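Local coordinates for protein glypican-1 (Homo sapiens, PDB 4YWT) that serves as a cell-surface heparan sulfate proteoglycan that binds alpha-4(V) collagen through its heparan sulfate chains and participates in Schwann cell myelination, at residues R79-A82 and E83-A87; L113-D116 and S117-L121; P243-S246 and R247-K251; I313-V316 and H317-A321. The protein carries 3 engineered substitutions. All blocks are in the same frame, centred on the assembly; numbering follows the deposited sequence.

In the fold
The four contacts fall into two clusters at opposite sides of the chain's centre, joined by helix 70-129, which supplies both interaction 1 and interaction 2; their centres lie about 50 Å apart. Helix 243-253 packs against residues 79-87 of that helix, so interactions 1 and 3 have centres about 11 Å apart and meet where Leu84 CD2 touches Val249 CG2 at 3.6 Å. In the second cluster interactions 2 and 4 are centred about 9 Å apart, with Leu121 CD1 3.7 Å from Leu320 CD1 and a probable hydrogen bond between the side chains of Ser117 and His317. This cluster also carries the glycan, linked to Asn115 of interaction 2.

Interaction 1 of 4, residues R79-A82 and E83-A87; sequences RSHA and ELETA
His81 and Glu85 sit one turn apart on helix 70-129, with the ring and carboxylate planes turned 54° from each other. Glu85 OE2 comes within 3.0 Å of His81 CE1, while a water joins their polar ends: it donates to Glu85 OE2 at 2.6 Å and accepts a weak bond from His81 NE2, lying in the ring plane at its edge. CG of His81 is anti to the backbone N (chi1 175°), and this swings the ring toward the following turn, where glutamate can share the water.

Arg79 and Glu83 cross obliquely, guanidinium and carboxylate planes 70° apart. Glu83 OE2 rests 3.3 Å from Arg79 CG, and Arg79 NE stays 4.8 Å from that oxygen. Arginine suits the place because its aliphatic stem lets a carboxylate lie alongside while the guanidinium, on a chain bent at chi2 and chi3, bonds Lys41 O. Thr86 returns OG1 to Ala82 O at 3.2 Å, while its backbone N reaches the same oxygen from the opposite face at 2.9 Å. These are i/i+4 contacts along one α-helix, whose Ser80 and Leu84 side packs on helix 243-253, while Glu83 OE2 finds weak partners in Lys41 and Tyr254.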
# COMPACT_ATOMS: atom_id res chain seq x y z
N ARG A 79 -28.88 0.37 13.63
CA ARG A 79 -27.79 0.47 14.59
C ARG A 79 -26.65 -0.48 14.26
O ARG A 79 -25.50 -0.05 14.09
CB ARG A 79 -28.29 0.19 16.01
CG ARG A 79 -27.21 0.33 17.07
CD ARG A 79 -26.58 1.71 17.00
NE ARG A 79 -27.58 2.76 17.17
CZ ARG A 79 -27.97 3.23 18.34
NH1 ARG A 79 -27.45 2.73 19.46
NH2 ARG A 79 -28.88 4.19 18.41
N SER A 80 -26.96 -1.77 14.15
CA SER A 80 -25.94 -2.78 13.87
C SER A 80 -25.24 -2.52 12.54
O SER A 80 -24.01 -2.67 12.43
CB SER A 80 -26.58 -4.18 13.86
OG SER A 80 -27.70 -4.23 13.00
N HIS A 81 -26.01 -2.11 11.53
CA HIS A 81 -25.45 -1.77 10.23
C HIS A 81 -24.43 -0.63 10.34
O HIS A 81 -23.29 -0.75 9.88
CB HIS A 81 -26.57 -1.39 9.26
CG HIS A 81 -26.07 -0.92 7.92
ND1 HIS A 81 -25.82 0.40 7.65
CD2 HIS A 81 -25.79 -1.61 6.79
CE1 HIS A 81 -25.40 0.52 6.40
NE2 HIS A 81 -25.37 -0.69 5.86
N ALA A 82 -24.86 0.46 10.97
CA ALA A 82 -24.00 1.62 11.18
C ALA A 82 -22.73 1.23 11.94
O ALA A 82 -21.64 1.73 11.65
CB ALA A 82 -24.75 2.71 11.92
N GLU A 83 -22.88 0.34 12.91
CA GLU A 83 -21.76 -0.13 13.72
C GLU A 83 -20.75 -0.89 12.87
O GLU A 83 -19.53 -0.64 12.96
CB GLU A 83 -22.27 -0.99 14.88
CG GLU A 83 -22.97 -0.19 15.97
CD GLU A 83 -23.80 -1.05 16.91
OE1 GLU A 83 -24.12 -2.20 16.55
OE2 GLU A 83 -24.15 -0.56 18.01
N LEU A 84 -21.24 -1.81 12.04
CA LEU A 84 -20.36 -2.54 11.13
C LEU A 84 -19.63 -1.58 10.19
O LEU A 84 -18.43 -1.73 9.95
CB LEU A 84 -21.16 -3.57 10.31
CG LEU A 84 -20.35 -4.31 9.25
CD1 LEU A 84 -19.15 -5.02 9.87
CD2 LEU A 84 -21.22 -5.31 8.50
N GLU A 85 -20.36 -0.59 9.67
CA GLU A 85 -19.75 0.44 8.83
C GLU A 85 -18.60 1.15 9.55
O GLU A 85 -17.51 1.31 9.00
CB GLU A 85 -20.80 1.47 8.40
CG GLU A 85 -21.62 1.06 7.19
CD GLU A 85 -22.46 2.20 6.65
OE1 GLU A 85 -22.60 3.23 7.35
OE2 GLU A 85 -22.98 2.07 5.52
N THR A 86 -18.86 1.56 10.79
CA THR A 86 -17.87 2.25 11.61
C THR A 86 -16.62 1.40 11.80
O THR A 86 -15.49 1.87 11.60
CB THR A 86 -18.44 2.64 12.99
OG1 THR A 86 -19.42 3.67 12.82
CG2 THR A 86 -17.34 3.15 13.90
N ALA A 87 -16.82 0.14 12.18
CA ALA A 87 -15.69 -0.78 12.36
C ALA A 87 -14.86 -0.89 11.08
O ALA A 87 -13.63 -0.69 11.09
CB ALA A 87 -16.20 -2.15 12.78
O HOH W 1 -23.88 0.88 3.39

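Interaction 2 of 4, residues L113-D116 and S117-L121; sequences LLND and SERTL. With NAG (2-acetamido-2-deoxy-beta-D-glucopyranose), chain E.
Asp116 and Arg119, three residues apart on helix 70-129, form a salt bridge through Asp116 OD1 and Arg119 NH1 at 3.2 Å. OD1 lies in the guanidinium plane at its edge, but the carboxylate stands nearly upright to that plane, 79° away, which leaves a single-pronged contact. A bend at chi3 (-129°) folds the long arginine back over its own helix, placing one guanidinium face above Asn115 O and bringing NH2 to 3.6 Å from Asn115 CB. Both charged residues also touch a crystal neighbour, which may influence their conformations.

Asn115 has CG beside its backbone N, and the amide leads to the glycan: ND2 is bonded covalently to C1 of the N-acetylglucosamine at 1.4 Å. The methyl C8 of that sugar lies near the guanidinium edge. Thr120 carries OG1 directly on CB, and chi1 of -53° sets it beside the backbone N, from where it donates to Asp116 O at 2.6 Å; Thr120 N reaches the same carbonyl from the opposite face at 2.9 Å. Ser117 OG probably bonds His317 ND1, and Glu118 pairs with Arg148.

Chemically, a single-contact ion pair on a partly exposed side and a doubly gripped carbonyl accompany a glycosylated asparagine whose amide nitrogen is committed to the sugar.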
# COMPACT_ATOMS: atom_id res chain seq x y z
N LEU A 113 17.91 12.08 -0.49
CA LEU A 113 19.17 11.45 -0.86
C LEU A 113 19.73 12.14 -2.09
O LEU A 113 20.92 12.52 -2.11
CB LEU A 113 18.98 9.95 -1.12
CG LEU A 113 18.91 9.05 0.11
CD1 LEU A 113 18.60 7.61 -0.30
CD2 LEU A 113 20.20 9.11 0.91
N LEU A 114 18.89 12.33 -3.09
CA LEU A 114 19.33 13.01 -4.31
C LEU A 114 19.81 14.44 -4.02
O LEU A 114 20.93 14.83 -4.40
CB LEU A 114 18.21 13.02 -5.35
CG LEU A 114 18.61 13.42 -6.77
CD1 LEU A 114 19.74 12.52 -7.26
CD2 LEU A 114 17.42 13.34 -7.71
N ASN A 115 18.97 15.20 -3.33
CA ASN A 115 19.27 16.59 -2.99
C ASN A 115 20.56 16.74 -2.18
O ASN A 115 21.36 17.65 -2.42
CB ASN A 115 18.10 17.20 -2.21
CG ASN A 115 16.89 17.48 -3.09
OD1 ASN A 115 16.83 17.04 -4.24
ND2 ASN A 115 15.93 18.22 -2.55
N ASP A 116 20.76 15.82 -1.24
CA ASP A 116 21.93 15.82 -0.37
C ASP A 116 23.17 15.46 -1.17
O ASP A 116 24.26 15.98 -0.91
CB ASP A 116 21.74 14.84 0.79
CG ASP A 116 22.53 15.23 2.02
OD1 ASP A 116 22.03 16.06 2.80
OD2 ASP A 116 23.64 14.69 2.21
N SER A 117 23.01 14.55 -2.13
CA SER A 117 24.10 14.24 -3.04
C SER A 117 24.51 15.50 -3.79
O SER A 117 25.71 15.82 -3.88
CB SER A 117 23.69 13.14 -4.02
OG SER A 117 24.83 12.59 -4.67
N GLU A 118 23.52 16.22 -4.30
CA GLU A 118 23.80 17.45 -5.04
C GLU A 118 24.49 18.51 -4.18
O GLU A 118 25.45 19.15 -4.62
CB GLU A 118 22.51 18.03 -5.64
CG GLU A 118 22.75 19.09 -6.70
CD GLU A 118 21.47 19.67 -7.25
OE1 GLU A 118 20.38 19.26 -6.79
OE2 GLU A 118 21.54 20.54 -8.15
N ARG A 119 24.02 18.69 -2.95
CA ARG A 119 24.61 19.66 -2.04
C ARG A 119 26.04 19.29 -1.67
O ARG A 119 26.93 20.15 -1.60
CB ARG A 119 23.77 19.80 -0.77
CG ARG A 119 22.54 20.69 -0.93
CD ARG A 119 21.84 20.92 0.40
NE ARG A 119 20.41 20.64 0.32
CZ ARG A 119 19.85 19.53 0.77
NH1 ARG A 119 20.59 18.58 1.34
NH2 ARG A 119 18.53 19.36 0.66
N THR A 120 26.27 18.00 -1.44
CA THR A 120 27.60 17.49 -1.14
C THR A 120 28.54 17.77 -2.30
O THR A 120 29.69 18.19 -2.10
CB THR A 120 27.58 15.98 -0.84
OG1 THR A 120 26.62 15.71 0.19
CG2 THR A 120 28.95 15.50 -0.39
N LEU A 121 28.05 17.53 -3.52
CA LEU A 121 28.83 17.82 -4.71
C LEU A 121 29.19 19.31 -4.77
O LEU A 121 30.36 19.66 -4.90
CB LEU A 121 28.07 17.41 -5.97
CG LEU A 121 28.73 17.71 -7.32
CD1 LEU A 121 28.49 16.57 -8.29
CD2 LEU A 121 28.19 19.01 -7.91
C1 NAG E . 14.74 18.59 -3.27
C2 NAG E . 13.59 18.90 -2.29
C3 NAG E . 12.39 19.50 -3.04
C4 NAG E . 12.82 20.68 -3.89
C5 NAG E . 13.93 20.24 -4.83
C6 NAG E . 14.46 21.37 -5.69
C7 NAG E . 13.42 17.50 -0.28
C8 NAG E . 14.16 18.60 0.43
N2 NAG E . 13.18 17.70 -1.58
O3 NAG E . 11.41 19.91 -2.09
O4 NAG E . 11.72 21.16 -4.66
O5 NAG E . 15.04 19.76 -4.05
O6 NAG E . 14.53 22.59 -4.96
O7 NAG E . 13.07 16.48 0.30

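Interaction 3 of 4, residues P243-S246 and R247-K251; sequences PECS and RAVMK
Cys245 and Val249 make the apolar part of this local contact, one turn apart at the start of helix 243-253. Cys245 SG lies 4.1 Å from Val249 CG2. The sulfur stands anti to the backbone N (chi1 -176°) and is bonded in a disulfide to Cys278 of helix 268-278, against which Val249 also rests. The CG2 branch of the valine tucks beside its own backbone N, 3.1 Å from Cys245 O. A compact branched residue fits here, between the disulfide and Ser80 and Leu84 of helix 70-129; Ala248, with its small methyl, packs on Val274.

The backbone bonds are α-helical, with one weak addition between residues three apart. Pro243 opens the helix without need of an N-H, and its O accepts from Arg247 N at 2.9 Å. Ser246 O accepts from Met250 N at 2.9 Å and more weakly from Val249 N at 3.3 Å.

The ionic pair is Glu244 with Arg247, their side chains running alongside each other in the same direction, the glutamate bent at chi2 and the arginine at chi3. It is a salt bridge of uncertain geometry, because its nearest atoms are modelled too close together. An acid near the first turn would probably also be favoured by the helix dipole. The chemistry thus divides the helix: a disulfide and apolar contacts toward the interior, and a probable charge pairing on the more exposed side.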
# COMPACT_ATOMS: atom_id res chain seq x y z
N PRO A 243 -28.21 -4.73 1.37
CA PRO A 243 -29.40 -4.99 2.19
C PRO A 243 -29.34 -6.38 2.82
O PRO A 243 -29.70 -6.54 3.99
CB PRO A 243 -30.55 -4.90 1.18
CG PRO A 243 -29.99 -4.13 0.02
CD PRO A 243 -28.55 -4.51 -0.05
N GLU A 244 -28.90 -7.36 2.04
CA GLU A 244 -28.72 -8.72 2.52
C GLU A 244 -27.76 -8.74 3.71
O GLU A 244 -28.03 -9.37 4.73
CB GLU A 244 -28.18 -9.61 1.39
CG GLU A 244 -29.13 -9.76 0.22
CD GLU A 244 -30.45 -10.38 0.64
OE1 GLU A 244 -30.44 -11.31 1.46
OE2 GLU A 244 -31.51 -9.91 0.15
N CYS A 245 -26.65 -8.04 3.55
CA CYS A 245 -25.66 -7.91 4.61
C CYS A 245 -26.26 -7.25 5.83
O CYS A 245 -26.01 -7.66 6.96
CB CYS A 245 -24.44 -7.12 4.12
SG CYS A 245 -23.10 -7.02 5.33
N SER A 246 -27.08 -6.22 5.61
CA SER A 246 -27.72 -5.50 6.70
C SER A 246 -28.62 -6.42 7.52
O SER A 246 -28.54 -6.46 8.75
CB SER A 246 -28.53 -4.32 6.15
OG SER A 246 -28.94 -3.45 7.19
N ARG A 247 -29.48 -7.18 6.83
CA ARG A 247 -30.37 -8.12 7.49
C ARG A 247 -29.59 -9.21 8.22
O ARG A 247 -29.94 -9.58 9.35
CB ARG A 247 -31.33 -8.76 6.49
CG ARG A 247 -32.35 -7.81 5.89
CD ARG A 247 -33.33 -8.55 4.98
NE ARG A 247 -32.65 -9.39 4.00
CZ ARG A 247 -32.57 -10.71 4.08
NH1 ARG A 247 -33.12 -11.35 5.10
NH2 ARG A 247 -31.93 -11.40 3.14
N ALA A 248 -28.55 -9.73 7.58
CA ALA A 248 -27.74 -10.79 8.17
C ALA A 248 -27.01 -10.31 9.42
O ALA A 248 -26.80 -11.07 10.37
CB ALA A 248 -26.76 -11.33 7.16
N VAL A 249 -26.62 -9.04 9.42
CA VAL A 249 -25.92 -8.44 10.55
C VAL A 249 -26.90 -8.18 11.69
O VAL A 249 -26.58 -8.40 12.85
CB VAL A 249 -25.21 -7.13 10.15
CG1 VAL A 249 -24.81 -6.33 11.38
CG2 VAL A 249 -23.99 -7.44 9.30
N MET A 250 -28.10 -7.72 11.34
CA MET A 250 -29.16 -7.56 12.33
C MET A 250 -29.45 -8.90 13.01
O MET A 250 -29.59 -8.97 14.23
CB MET A 250 -30.43 -7.00 11.70
CG MET A 250 -31.65 -7.08 12.61
SD MET A 250 -31.36 -6.32 14.22
CE MET A 250 -32.78 -6.91 15.14
N LYS A 251 -29.54 -9.95 12.20
CA LYS A 251 -29.77 -11.29 12.72
C LYS A 251 -28.61 -11.74 13.60
O LYS A 251 -28.80 -12.39 14.62
CB LYS A 251 -29.97 -12.28 11.56
CG LYS A 251 -30.32 -13.69 12.00
CD LYS A 251 -31.10 -14.43 10.92
CE LYS A 251 -31.55 -15.80 11.40
NZ LYS A 251 -30.41 -16.75 11.55

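Interaction 4 of 4, residues I313-V316 and H317-A321; sequences IGSV and HTWLA
The first turn of helix 316-328 begins here, and it is Ser315, at the N-cap position, and Thr318 that meet across it. Ser315 makes no capping bond with its side chain; instead its carbonyl receives two donors from Thr318. The threonine hydroxyl OG1 reaches Ser315 O at 2.6 Å, in the carbonyl plane, whereas Thr318 N bonds to it at 3.2 Å from well above that plane. Thr318 holds OG1 between its backbone N and carbonyl carbon (chi1 69°), which directs the hydroxyl back along the chain; a β-branched residue also leaves CG2 to lie over one face of the His317 ring.

Ser315 OG is occupied elsewhere, bonding to Ser311 O. It also accepts from a water at 2.7 Å, and the same water takes the indole N-H of Trp319, at 2.8 Å from NE1. Tryptophan suits this spot because its polar edge is satisfied by the water while the rest of the ring packs toward helix 204-236 and Pro365.

His317 places CE1 3.4 Å from Gly314 O, which lies near the ring plane at its edge, and its polar ND1 is turned to Ser117 of helix 70-129. Val316 and Leu320 form the apolar side: Val316 CG1 is 4.0 Å from Leu320 CG, and Leu320 N donates to Val316 O at 3.0 Å. Both residues face helix 137-152. This is a helix N-terminus built into the elongated, mainly helical glypican core, its polar start tied to the preceding loop and its apolar side set against neighbouring helices.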
# COMPACT_ATOMS: atom_id res chain seq x y z
N ILE A 313 21.39 6.30 -5.48
CA ILE A 313 20.39 7.36 -5.36
C ILE A 313 20.90 8.52 -4.50
O ILE A 313 20.53 9.68 -4.71
CB ILE A 313 19.08 6.81 -4.76
CG1 ILE A 313 18.51 5.71 -5.67
CG2 ILE A 313 18.04 7.91 -4.58
CD1 ILE A 313 17.41 4.90 -5.03
N GLY A 314 21.78 8.21 -3.55
CA GLY A 314 22.36 9.23 -2.71
C GLY A 314 23.87 9.36 -2.85
O GLY A 314 24.51 10.02 -2.03
N SER A 315 24.44 8.76 -3.89
CA SER A 315 25.89 8.76 -4.05
C SER A 315 26.36 8.95 -5.50
O SER A 315 27.45 8.51 -5.85
CB SER A 315 26.47 7.46 -3.49
OG SER A 315 26.16 6.36 -4.33
N VAL A 316 25.55 9.61 -6.32
CA VAL A 316 25.91 9.92 -7.70
C VAL A 316 27.21 10.72 -7.79
O VAL A 316 28.08 10.47 -8.64
CB VAL A 316 24.78 10.71 -8.40
CG1 VAL A 316 25.24 11.23 -9.75
CG2 VAL A 316 23.53 9.86 -8.54
N HIS A 317 27.35 11.67 -6.87
CA HIS A 317 28.49 12.58 -6.84
C HIS A 317 29.81 11.83 -6.69
O HIS A 317 30.85 12.30 -7.16
CB HIS A 317 28.34 13.59 -5.70
CG HIS A 317 28.22 12.97 -4.34
ND1 HIS A 317 27.03 12.49 -3.85
CD2 HIS A 317 29.14 12.77 -3.38
CE1 HIS A 317 27.23 12.00 -2.63
NE2 HIS A 317 28.50 12.16 -2.32
N THR A 318 29.78 10.68 -6.02
CA THR A 318 30.98 9.88 -5.84
C THR A 318 31.48 9.33 -7.17
O THR A 318 32.67 9.38 -7.48
CB THR A 318 30.74 8.71 -4.86
OG1 THR A 318 29.87 7.75 -5.47
CG2 THR A 318 30.12 9.21 -3.57
N TRP A 319 30.54 8.82 -7.97
CA TRP A 319 30.88 8.30 -9.29
C TRP A 319 31.29 9.42 -10.24
O TRP A 319 32.21 9.25 -11.04
CB TRP A 319 29.70 7.52 -9.88
CG TRP A 319 29.37 6.28 -9.12
CD1 TRP A 319 28.29 6.07 -8.32
CD2 TRP A 319 30.15 5.08 -9.06
NE1 TRP A 319 28.34 4.81 -7.78
CE2 TRP A 319 29.47 4.18 -8.21
CE3 TRP A 319 31.36 4.68 -9.64
CZ2 TRP A 319 29.95 2.90 -7.94
CZ3 TRP A 319 31.84 3.41 -9.37
CH2 TRP A 319 31.13 2.53 -8.52
N LEU A 320 30.62 10.56 -10.14
CA LEU A 320 31.03 11.73 -10.93
C LEU A 320 32.48 12.11 -10.61
O LEU A 320 33.31 12.30 -11.51
CB LEU A 320 30.10 12.91 -10.67
CG LEU A 320 28.64 12.75 -11.12
CD1 LEU A 320 27.85 14.02 -10.85
CD2 LEU A 320 28.57 12.38 -12.60
N ALA A 321 32.78 12.22 -9.32
CA ALA A 321 34.11 12.56 -8.85
C ALA A 321 35.15 11.55 -9.31
O ALA A 321 36.27 11.91 -9.69
CB ALA A 321 34.13 12.67 -7.33
O HOH W 2 26.83 4.11 -5.58